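Local coordinates for putative signal recognition particle protein (Chaetomium thermophilum, PDB 5CK5) that binds GDP and is probably the GTP-binding beta subunit of the signal recognition particle receptor at the endoplasmic reticulum membrane, at residues A[21-26]-A[114-119]; A[25-30]-A[183-188]; A[129-134]-A[196-201]. One frame throughout, in Å; residues are numbered along the deposited sequence.

How the contacts relate
The three contacts lie in a P-loop GTPase fold and share its parts. Contacts 1 and 2 both start from strand 21-25 and have Ile25, Gly26 and one water in common. Their centres are about 11 Å apart, and Ser28 of contact 2 packs against Gly118 of contact 1. Contact 3 is farther off, with its centre about 17 Å from that of contact 1 and about 20 Å from that of contact 2. It shares helix 180-201 with contact 2. Along the chain contact 1 closes before contact 3 opens, while contacts 2 and 3 cross. The first turns of helix 180-201 thus meet the phosphate-binding loop, and its last turns meet helix 123-131.

Contact 1: A[21-26]-A[114-119]; sequences SVLLIG and IDTPGH
Leu23 and Ile114 pair where strand 21-25 and segment 114-119 run side by side, nearly parallel. Two backbone bonds join them. Ile114 N donates to Val22 O at 3.0 Å, and Leu24 N donates to Ile114 O at 2.9 Å. The side chains of Leu23 and Ile114 lie on the same face of the sheet and slant across each other. Leu23 CD1 touches Ile114 CG2 at 3.7 Å. The other arm of Ile114 goes toward Ser21. With CG1 beside the backbone N (chi1 -75°) and the chain extended beyond it (chi2 176°), CD1 ends 3.5 Å from Ser21 OG. Leu137 of strand 136-139 touches Ser21, Leu23 and Ile114. Further along, Thr116 takes over. Its OG1 lies between the backbone N and the carbonyl carbon (chi1 66°), which turns it to strand 21-25, 3.1 Å from Leu24 O. The methyl CG2 of Thr116 meets CG2 of Ile25 at 3.9 Å. A water 2.5 Å from Thr116 OG1 donates to Pro117 O and weakly to Gly26 O. It fills in where the two chains part. CB of Asp115 turns away from strand 21-25. Its side chain touches Lys32, Thr33 and Leu36 of helix 32-41 and is about 4 Å from the bound magnesium ion. Asp115, Thr116, Pro117 and Gly118 fit the DxxG (G3) motif of GTPases, here set beside the strand that leads into the P-loop. Gly118 binds GTP in another structure of this protein.

Contact 2: A[25-30]-A[183-188]; sequences IGPSGA and SQTASY. With GDP (guanosine-5'-diphosphate), chain E.
Tyr188 of helix 180-201 puts the edge of its ring against the backbone of Gly26 and Pro27. From CB, which points to the loop, CG stands opposite the backbone N (chi1 -169°) and carries the ring outward from the helix. CD2 lies 3.8 Å from Gly26 C and beside Pro27 N. CE2 comes closest, 3.5 Å from Gly26 C. Both loop atoms lie near the ring plane, so the approach is edge-on. CZ passes Gly26 N at 4.2 Å. At the tip, OH reaches CB of Ile25 at 3.6 Å and shares a hydrogen bond of 2.6 Å with the water that also bonds Thr116 OG1 and donates weakly to Gly26 O. A phenylalanine here would lack that hydroxyl and would probably leave the water without one of its partners beside Gly26. One helical turn back, Thr185 OG1 lies 4.2 Å from Pro27 CG, while its hydrogen bond goes to Tyr181 O. From Pro27 to Ala30 the loop makes a type II beta turn. There Gly29 N donates to GDP O2B at 2.6 Å and Ala30 N to GDP O3B at 3.2 Å, as in a P-loop. Tyr188 itself is enclosed between elements of the fold: Phe167 of strand 158-170 meets its ring edge-to-face, Arg123 makes a cation-pi contact, and Thr126 of helix 123-131 touches it too.

Contact 3: A[129-134]-A[196-201]; sequences HLLNPS and LQKRFH
Arg199 of helix 180-201 reaches across to the backbone carbonyls of Leu130 to Pro133, on helix 123-131 and the loop behind it. The contact joins two helices of the P-loop GTPase fold, away from the nucleotide site. The apolar part is small. Leu130 and Leu196 meet through their CD2 methyls at 4.1 Å, slanting past each other. Leu131 CD1 lies 4.3 Å from Lys198 CD, on the aliphatic part of the lysine. The second kind of contact is that of the arginine stem with carbonyl oxygens. Arg199 CB is 3.2 Å from both Leu130 O and Leu131 O. CG is anti to the backbone N (chi1 173°) and the chain stays extended to NE, bringing CD to 3.1 Å from Asn132 O. The polar contacts come last. Arg199 NE donates to Asn132 O at 2.9 Å, with the oxygen at the edge of the guanidinium and near its plane. The charge is probably eased by the carbonyl oxygens of Asn132 and Pro133 that accept from it. Arg199 NH2 is also hydrogen-bonded to Ser210 O. Its bond to Pro133 O is weak, 2.9 Å long but bent to 118° at the hydrogen.

Contact 1: A[21-26]-A[114-119]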
loop_
_atom_site.group_PDB
_atom_site.type_symbol
_atom_site.label_atom_id
_atom_site.label_comp_id
_atom_site.label_asym_id
_atom_site.label_seq_id
_atom_site.Cartn_x
_atom_site.Cartn_y
_atom_site.Cartn_z
ATOM N N SER A 21 -1.879 -3.488 -12.565
ATOM C CA SER A 21 -2.506 -2.490 -11.707
ATOM C C SER A 21 -1.808 -2.399 -10.341
ATOM O O SER A 21 -1.171 -3.345 -9.878
ATOM C CB SER A 21 -4.009 -2.777 -11.548
ATOM O OG SER A 21 -4.286 -4.023 -10.932
ATOM N N VAL A 22 -1.909 -1.230 -9.726
ATOM C CA VAL A 22 -1.315 -0.980 -8.430
ATOM C C VAL A 22 -2.413 -0.772 -7.426
ATOM O O VAL A 22 -3.250 0.099 -7.603
ATOM C CB VAL A 22 -0.407 0.251 -8.444
ATOM C CG1 VAL A 22 0.179 0.468 -7.083
ATOM C CG2 VAL A 22 0.688 0.078 -9.461
ATOM N N LEU A 23 -2.417 -1.588 -6.382
ATOM C CA LEU A 23 -3.425 -1.467 -5.349
ATOM C C LEU A 23 -3.139 -0.287 -4.438
ATOM O O LEU A 23 -2.090 -0.194 -3.801
ATOM C CB LEU A 23 -3.537 -2.743 -4.529
ATOM C CG LEU A 23 -4.954 -2.908 -3.986
ATOM C CD1 LEU A 23 -5.957 -2.771 -5.115
ATOM C CD2 LEU A 23 -5.133 -4.238 -3.257
ATOM N N LEU A 24 -4.083 0.634 -4.435
ATOM C CA LEU A 24 -4.026 1.812 -3.620
ATOM C C LEU A 24 -4.901 1.534 -2.416
ATOM O O LEU A 24 -6.125 1.454 -2.518
ATOM C CB LEU A 24 -4.520 3.022 -4.407
ATOM C CG LEU A 24 -4.855 4.285 -3.640
ATOM C CD1 LEU A 24 -3.602 4.779 -2.969
ATOM C CD2 LEU A 24 -5.428 5.316 -4.583
ATOM N N ILE A 25 -4.271 1.379 -1.265
ATOM C CA ILE A 25 -5.001 1.036 -0.071
ATOM C C ILE A 25 -4.619 1.993 1.038
ATOM O O ILE A 25 -3.569 2.604 1.005
ATOM C CB ILE A 25 -4.708 -0.421 0.336
ATOM C CG1 ILE A 25 -3.233 -0.607 0.633
ATOM C CG2 ILE A 25 -4.972 -1.314 -0.797
ATOM C CD1 ILE A 25 -2.828 -2.033 0.781
ATOM N N GLY A 26 -5.491 2.136 2.016
ATOM C CA GLY A 26 -5.226 3.000 3.142
ATOM C C GLY A 26 -6.537 3.315 3.822
ATOM O O GLY A 26 -7.585 3.040 3.271
ATOM N N ILE A 114 -5.751 1.447 -8.699
ATOM C CA ILE A 114 -7.008 0.910 -8.193
ATOM C C ILE A 114 -7.321 1.296 -6.754
ATOM O O ILE A 114 -6.600 0.959 -5.812
ATOM C CB ILE A 114 -7.048 -0.622 -8.355
ATOM C CG1 ILE A 114 -7.298 -0.939 -9.826
ATOM C CG2 ILE A 114 -8.211 -1.230 -7.612
ATOM C CD1 ILE A 114 -7.259 -2.396 -10.156
ATOM N N ASP A 115 -8.423 2.023 -6.636
ATOM C CA ASP A 115 -8.947 2.571 -5.395
ATOM C C ASP A 115 -9.724 1.574 -4.547
ATOM O O ASP A 115 -10.375 0.681 -5.063
ATOM C CB ASP A 115 -9.836 3.768 -5.732
ATOM C CG ASP A 115 -10.093 4.661 -4.556
ATOM O OD1 ASP A 115 -9.670 4.329 -3.438
ATOM O OD2 ASP A 115 -10.725 5.711 -4.756
ATOM N N THR A 116 -9.652 1.748 -3.237
ATOM C CA THR A 116 -10.342 0.877 -2.312
ATOM C C THR A 116 -11.233 1.715 -1.360
ATOM O O THR A 116 -11.157 2.939 -1.353
ATOM C CB THR A 116 -9.319 0.017 -1.541
ATOM O OG1 THR A 116 -8.519 0.842 -0.693
ATOM C CG2 THR A 116 -8.413 -0.733 -2.517
ATOM N N PRO A 117 -12.121 1.062 -0.598
ATOM C CA PRO A 117 -12.842 1.718 0.496
ATOM C C PRO A 117 -11.977 1.857 1.737
ATOM O O PRO A 117 -11.100 1.016 1.963
ATOM C CB PRO A 117 -14.014 0.771 0.766
ATOM C CG PRO A 117 -14.138 -0.060 -0.440
ATOM C CD PRO A 117 -12.744 -0.225 -0.943
ATOM N N GLY A 118 -12.205 2.890 2.537
ATOM C CA GLY A 118 -11.351 3.106 3.689
ATOM C C GLY A 118 -11.736 2.340 4.947
ATOM O O GLY A 118 -10.874 1.986 5.753
ATOM N N HIS A 119 -13.028 2.073 5.106
ATOM C CA HIS A 119 -13.558 1.485 6.323
ATOM C C HIS A 119 -13.000 0.114 6.650
ATOM O O HIS A 119 -12.701 -0.663 5.751
ATOM C CB HIS A 119 -15.077 1.392 6.241
ATOM C CG HIS A 119 -15.729 1.206 7.570
ATOM N ND1 HIS A 119 -16.106 -0.032 8.042
ATOM C CD2 HIS A 119 -16.019 2.086 8.552
ATOM C CE1 HIS A 119 -16.622 0.097 9.251
ATOM N NE2 HIS A 119 -16.579 1.372 9.583
HETATM O O HOH W 1 -8.453 0.162 1.750
#

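Contact 2: A[25-30]-A[183-188]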
loop_
_atom_site.group_PDB
_atom_site.type_symbol
_atom_site.label_atom_id
_atom_site.label_comp_id
_atom_site.label_asym_id
_atom_site.label_seq_id
_atom_site.Cartn_x
_atom_site.Cartn_y
_atom_site.Cartn_z
ATOM N N ILE A 25 -4.271 1.379 -1.265
ATOM C CA ILE A 25 -5.001 1.036 -0.071
ATOM C C ILE A 25 -4.619 1.993 1.038
ATOM O O ILE A 25 -3.569 2.604 1.005
ATOM C CB ILE A 25 -4.708 -0.421 0.336
ATOM C CG1 ILE A 25 -3.233 -0.607 0.633
ATOM C CG2 ILE A 25 -4.972 -1.314 -0.797
ATOM C CD1 ILE A 25 -2.828 -2.033 0.781
ATOM N N GLY A 26 -5.491 2.136 2.016
ATOM C CA GLY A 26 -5.226 3.000 3.142
ATOM C C GLY A 26 -6.537 3.315 3.822
ATOM O O GLY A 26 -7.585 3.040 3.271
ATOM N N PRO A 27 -6.476 3.942 4.997
ATOM C CA PRO A 27 -7.632 4.268 5.843
ATOM C C PRO A 27 -8.549 5.320 5.237
ATOM O O PRO A 27 -8.169 5.954 4.260
ATOM C CB PRO A 27 -6.980 4.802 7.120
ATOM C CG PRO A 27 -5.665 5.371 6.648
ATOM C CD PRO A 27 -5.208 4.426 5.578
ATOM N N SER A 28 -9.743 5.496 5.793
ATOM C CA SER A 28 -10.598 6.581 5.345
ATOM C C SER A 28 -9.838 7.897 5.523
ATOM O O SER A 28 -9.082 8.049 6.480
ATOM C CB SER A 28 -11.912 6.611 6.134
ATOM O OG SER A 28 -12.675 5.435 5.936
ATOM N N GLY A 29 -9.980 8.820 4.579
ATOM C CA GLY A 29 -9.445 10.155 4.778
ATOM C C GLY A 29 -7.970 10.364 4.482
ATOM O O GLY A 29 -7.389 11.358 4.908
ATOM N N ALA A 30 -7.354 9.403 3.809
ATOM C CA ALA A 30 -5.940 9.484 3.464
ATOM C C ALA A 30 -5.749 10.320 2.220
ATOM O O ALA A 30 -4.738 10.980 2.050
ATOM C CB ALA A 30 -5.381 8.120 3.254
ATOM N N SER A 183 -2.065 4.255 15.535
ATOM C CA SER A 183 -2.397 2.908 15.961
ATOM C C SER A 183 -3.320 2.154 15.011
ATOM O O SER A 183 -3.095 0.992 14.706
ATOM C CB SER A 183 -3.043 2.956 17.335
ATOM O OG SER A 183 -4.394 3.352 17.213
ATOM N N GLN A 184 -4.378 2.814 14.568
ATOM C CA GLN A 184 -5.345 2.221 13.661
ATOM C C GLN A 184 -4.678 2.006 12.301
ATOM O O GLN A 184 -4.861 0.995 11.625
ATOM C CB GLN A 184 -6.553 3.141 13.554
ATOM C CG GLN A 184 -7.010 3.695 14.932
ATOM C CD GLN A 184 -7.806 2.731 15.815
ATOM O OE1 GLN A 184 -8.595 1.924 15.333
ATOM N NE2 GLN A 184 -7.598 2.830 17.126
ATOM N N THR A 185 -3.866 2.985 11.941
ATOM C CA THR A 185 -3.127 3.017 10.688
ATOM C C THR A 185 -1.985 2.004 10.630
ATOM O O THR A 185 -1.728 1.410 9.581
ATOM C CB THR A 185 -2.602 4.427 10.450
ATOM O OG1 THR A 185 -3.729 5.300 10.379
ATOM C CG2 THR A 185 -1.822 4.526 9.153
ATOM N N ALA A 186 -1.259 1.837 11.725
ATOM C CA ALA A 186 -0.230 0.827 11.733
ATOM C C ALA A 186 -0.876 -0.555 11.707
ATOM O O ALA A 186 -0.294 -1.491 11.199
ATOM C CB ALA A 186 0.656 0.983 12.930
ATOM N N SER A 187 -2.089 -0.695 12.239
ATOM C CA SER A 187 -2.755 -2.003 12.214
ATOM C C SER A 187 -3.114 -2.419 10.794
ATOM O O SER A 187 -2.890 -3.561 10.403
ATOM C CB SER A 187 -4.018 -2.018 13.072
ATOM O OG SER A 187 -3.732 -1.994 14.453
ATOM N N TYR A 188 -3.665 -1.487 10.021
ATOM C CA TYR A 188 -3.991 -1.761 8.631
ATOM C C TYR A 188 -2.725 -2.142 7.881
ATOM O O TYR A 188 -2.702 -3.106 7.122
ATOM C CB TYR A 188 -4.661 -0.553 7.988
ATOM C CG TYR A 188 -5.263 -0.836 6.630
ATOM C CD1 TYR A 188 -5.253 -2.109 6.088
ATOM C CD2 TYR A 188 -5.834 0.170 5.885
ATOM C CE1 TYR A 188 -5.783 -2.367 4.848
ATOM C CE2 TYR A 188 -6.384 -0.091 4.651
ATOM C CZ TYR A 188 -6.346 -1.359 4.134
ATOM O OH TYR A 188 -6.875 -1.610 2.894
HETATM P PB GDP E . -10.332 8.565 1.247
HETATM O O1B GDP E . -10.989 8.022 0.006
HETATM O O2B GDP E . -11.281 8.510 2.402
HETATM O O3B GDP E . -9.130 7.779 1.627
HETATM O O3A GDP E . -9.786 10.067 1.132
HETATM P PA GDP E . -10.460 11.267 0.331
HETATM O O1A GDP E . -9.738 11.499 -0.949
HETATM O O2A GDP E . -11.938 11.091 0.137
HETATM O "O5'" GDP E . -10.340 12.431 1.397
HETATM C "C5'" GDP E . -9.169 12.868 2.043
HETATM C "C4'" GDP E . -9.483 14.309 2.397
HETATM O "O4'" GDP E . -8.224 14.952 2.461
HETATM C "C3'" GDP E . -10.279 14.956 1.258
HETATM O "O3'" GDP E . -11.201 15.994 1.645
HETATM C "C2'" GDP E . -9.221 15.578 0.392
HETATM O "O2'" GDP E . -9.725 16.765 -0.208
HETATM C "C1'" GDP E . -8.123 15.882 1.388
HETATM N N9 GDP E . -6.855 15.703 0.681
HETATM C C8 GDP E . -6.547 14.771 -0.227
HETATM N N7 GDP E . -5.275 14.944 -0.647
HETATM C C5 GDP E . -4.766 16.005 0.002
HETATM C C6 GDP E . -3.500 16.756 0.046
HETATM O O6 GDP E . -2.522 16.443 -0.647
HETATM N N1 GDP E . -3.425 17.794 0.861
HETATM C C2 GDP E . -4.438 18.175 1.642
HETATM N N2 GDP E . -4.294 19.238 2.457
HETATM N N3 GDP E . -5.617 17.548 1.661
HETATM C C4 GDP E . -5.826 16.487 0.874
HETATM O O HOH W 1 -8.453 0.162 1.750
#

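Contact 3: A[129-134]-A[196-201]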
loop_
_atom_site.group_PDB
_atom_site.type_symbol
_atom_site.label_atom_id
_atom_site.label_comp_id
_atom_site.label_asym_id
_atom_site.label_seq_id
_atom_site.Cartn_x
_atom_site.Cartn_y
_atom_site.Cartn_z
ATOM N N HIS A 129 -6.528 -10.233 -1.800
ATOM C CA HIS A 129 -5.755 -10.159 -3.014
ATOM C C HIS A 129 -4.300 -10.394 -2.657
ATOM O O HIS A 129 -3.540 -10.930 -3.443
ATOM C CB HIS A 129 -5.934 -8.797 -3.696
ATOM C CG HIS A 129 -7.361 -8.435 -4.008
ATOM N ND1 HIS A 129 -8.134 -9.137 -4.908
ATOM C CD2 HIS A 129 -8.138 -7.419 -3.566
ATOM C CE1 HIS A 129 -9.330 -8.580 -4.992
ATOM N NE2 HIS A 129 -9.361 -7.539 -4.183
ATOM N N LEU A 130 -3.939 -10.026 -1.435
ATOM C CA LEU A 130 -2.561 -10.069 -0.964
ATOM C C LEU A 130 -2.061 -11.449 -0.532
ATOM O O LEU A 130 -0.869 -11.681 -0.472
ATOM C CB LEU A 130 -2.410 -9.074 0.190
ATOM C CG LEU A 130 -2.654 -7.583 -0.131
ATOM C CD1 LEU A 130 -2.494 -6.701 1.098
ATOM C CD2 LEU A 130 -1.763 -7.077 -1.257
ATOM N N LEU A 131 -2.971 -12.361 -0.227
ATOM C CA LEU A 131 -2.577 -13.721 0.112
ATOM C C LEU A 131 -2.117 -14.456 -1.136
ATOM O O LEU A 131 -1.124 -15.182 -1.129
ATOM C CB LEU A 131 -3.735 -14.485 0.761
ATOM C CG LEU A 131 -4.231 -14.216 2.189
ATOM C CD1 LEU A 131 -3.207 -13.475 3.020
ATOM C CD2 LEU A 131 -5.585 -13.523 2.216
ATOM N N ASN A 132 -2.847 -14.219 -2.219
ATOM C CA ASN A 132 -2.670 -14.904 -3.492
ATOM C C ASN A 132 -1.241 -14.829 -4.068
ATOM O O ASN A 132 -0.664 -13.764 -4.139
ATOM C CB ASN A 132 -3.673 -14.315 -4.484
ATOM C CG ASN A 132 -4.042 -15.278 -5.576
ATOM O OD1 ASN A 132 -3.332 -15.408 -6.569
ATOM N ND2 ASN A 132 -5.166 -15.959 -5.406
ATOM N N PRO A 133 -0.647 -15.980 -4.420
ATOM C CA PRO A 133 0.711 -16.011 -4.986
ATOM C C PRO A 133 0.851 -15.292 -6.341
ATOM O O PRO A 133 1.888 -14.684 -6.631
ATOM C CB PRO A 133 0.987 -17.519 -5.148
ATOM C CG PRO A 133 0.114 -18.172 -4.164
ATOM C CD PRO A 133 -1.143 -17.337 -4.133
ATOM N N SER A 134 -0.183 -15.369 -7.168
ATOM C CA SER A 134 -0.193 -14.624 -8.411
ATOM C C SER A 134 -1.499 -13.862 -8.523
ATOM O O SER A 134 -2.467 -14.343 -9.105
ATOM C CB SER A 134 -0.008 -15.566 -9.597
ATOM O OG SER A 134 0.431 -14.859 -10.740
ATOM N N LEU A 196 1.310 -10.185 2.506
ATOM C CA LEU A 196 2.322 -10.352 1.493
ATOM C C LEU A 196 3.417 -11.270 1.997
ATOM O O LEU A 196 4.096 -11.926 1.222
ATOM C CB LEU A 196 2.869 -8.989 1.091
ATOM C CG LEU A 196 1.902 -8.143 0.259
ATOM C CD1 LEU A 196 2.275 -6.681 0.230
ATOM C CD2 LEU A 196 1.948 -8.701 -1.132
ATOM N N GLN A 197 3.635 -11.248 3.304
ATOM C CA GLN A 197 4.647 -12.087 3.931
ATOM C C GLN A 197 4.236 -13.557 3.894
ATOM O O GLN A 197 5.046 -14.443 3.616
ATOM C CB GLN A 197 4.899 -11.612 5.357
ATOM C CG GLN A 197 5.853 -12.452 6.134
ATOM C CD GLN A 197 6.213 -11.798 7.423
ATOM O OE1 GLN A 197 6.142 -10.578 7.529
ATOM N NE2 GLN A 197 6.601 -12.590 8.418
ATOM N N LYS A 198 2.958 -13.801 4.143
ATOM C CA LYS A 198 2.415 -15.136 4.055
ATOM C C LYS A 198 2.434 -15.586 2.617
ATOM O O LYS A 198 2.638 -16.746 2.329
ATOM C CB LYS A 198 0.985 -15.195 4.572
ATOM C CG LYS A 198 0.779 -14.857 6.019
ATOM C CD LYS A 198 -0.712 -14.761 6.266
ATOM C CE LYS A 198 -1.041 -14.626 7.723
ATOM N NZ LYS A 198 -2.507 -14.569 7.906
ATOM N N ARG A 199 2.189 -14.655 1.715
ATOM C CA ARG A 199 2.139 -14.968 0.300
ATOM C C ARG A 199 3.493 -15.420 -0.250
ATOM O O ARG A 199 3.566 -16.302 -1.091
ATOM C CB ARG A 199 1.634 -13.747 -0.448
ATOM C CG ARG A 199 1.686 -13.845 -1.930
ATOM C CD ARG A 199 1.666 -12.452 -2.515
ATOM N NE ARG A 199 1.874 -12.468 -3.955
ATOM C CZ ARG A 199 3.012 -12.138 -4.547
ATOM N NH1 ARG A 199 4.055 -11.769 -3.827
ATOM N NH2 ARG A 199 3.101 -12.184 -5.861
ATOM N N PHE A 200 4.562 -14.829 0.258
ATOM C CA PHE A 200 5.908 -15.226 -0.112
ATOM C C PHE A 200 6.311 -16.607 0.397
ATOM O O PHE A 200 6.942 -17.388 -0.308
ATOM C CB PHE A 200 6.919 -14.209 0.404
ATOM C CG PHE A 200 8.338 -14.676 0.282
ATOM C CD1 PHE A 200 9.015 -14.543 -0.907
ATOM C CD2 PHE A 200 8.985 -15.257 1.351
ATOM C CE1 PHE A 200 10.296 -14.980 -1.019
ATOM C CE2 PHE A 200 10.268 -15.686 1.236
ATOM C CZ PHE A 200 10.922 -15.551 0.058
ATOM N N HIS A 201 5.955 -16.895 1.632
ATOM C CA HIS A 201 6.262 -18.175 2.224
ATOM C C HIS A 201 5.400 -19.226 1.557
ATOM O O HIS A 201 5.909 -20.224 1.040
ATOM C CB HIS A 201 6.021 -18.145 3.721
ATOM C CG HIS A 201 7.021 -17.325 4.469
ATOM N ND1 HIS A 201 8.376 -17.425 4.252
ATOM C CD2 HIS A 201 6.857 -16.347 5.389
ATOM C CE1 HIS A 201 9.008 -16.577 5.041
ATOM N NE2 HIS A 201 8.107 -15.905 5.732
#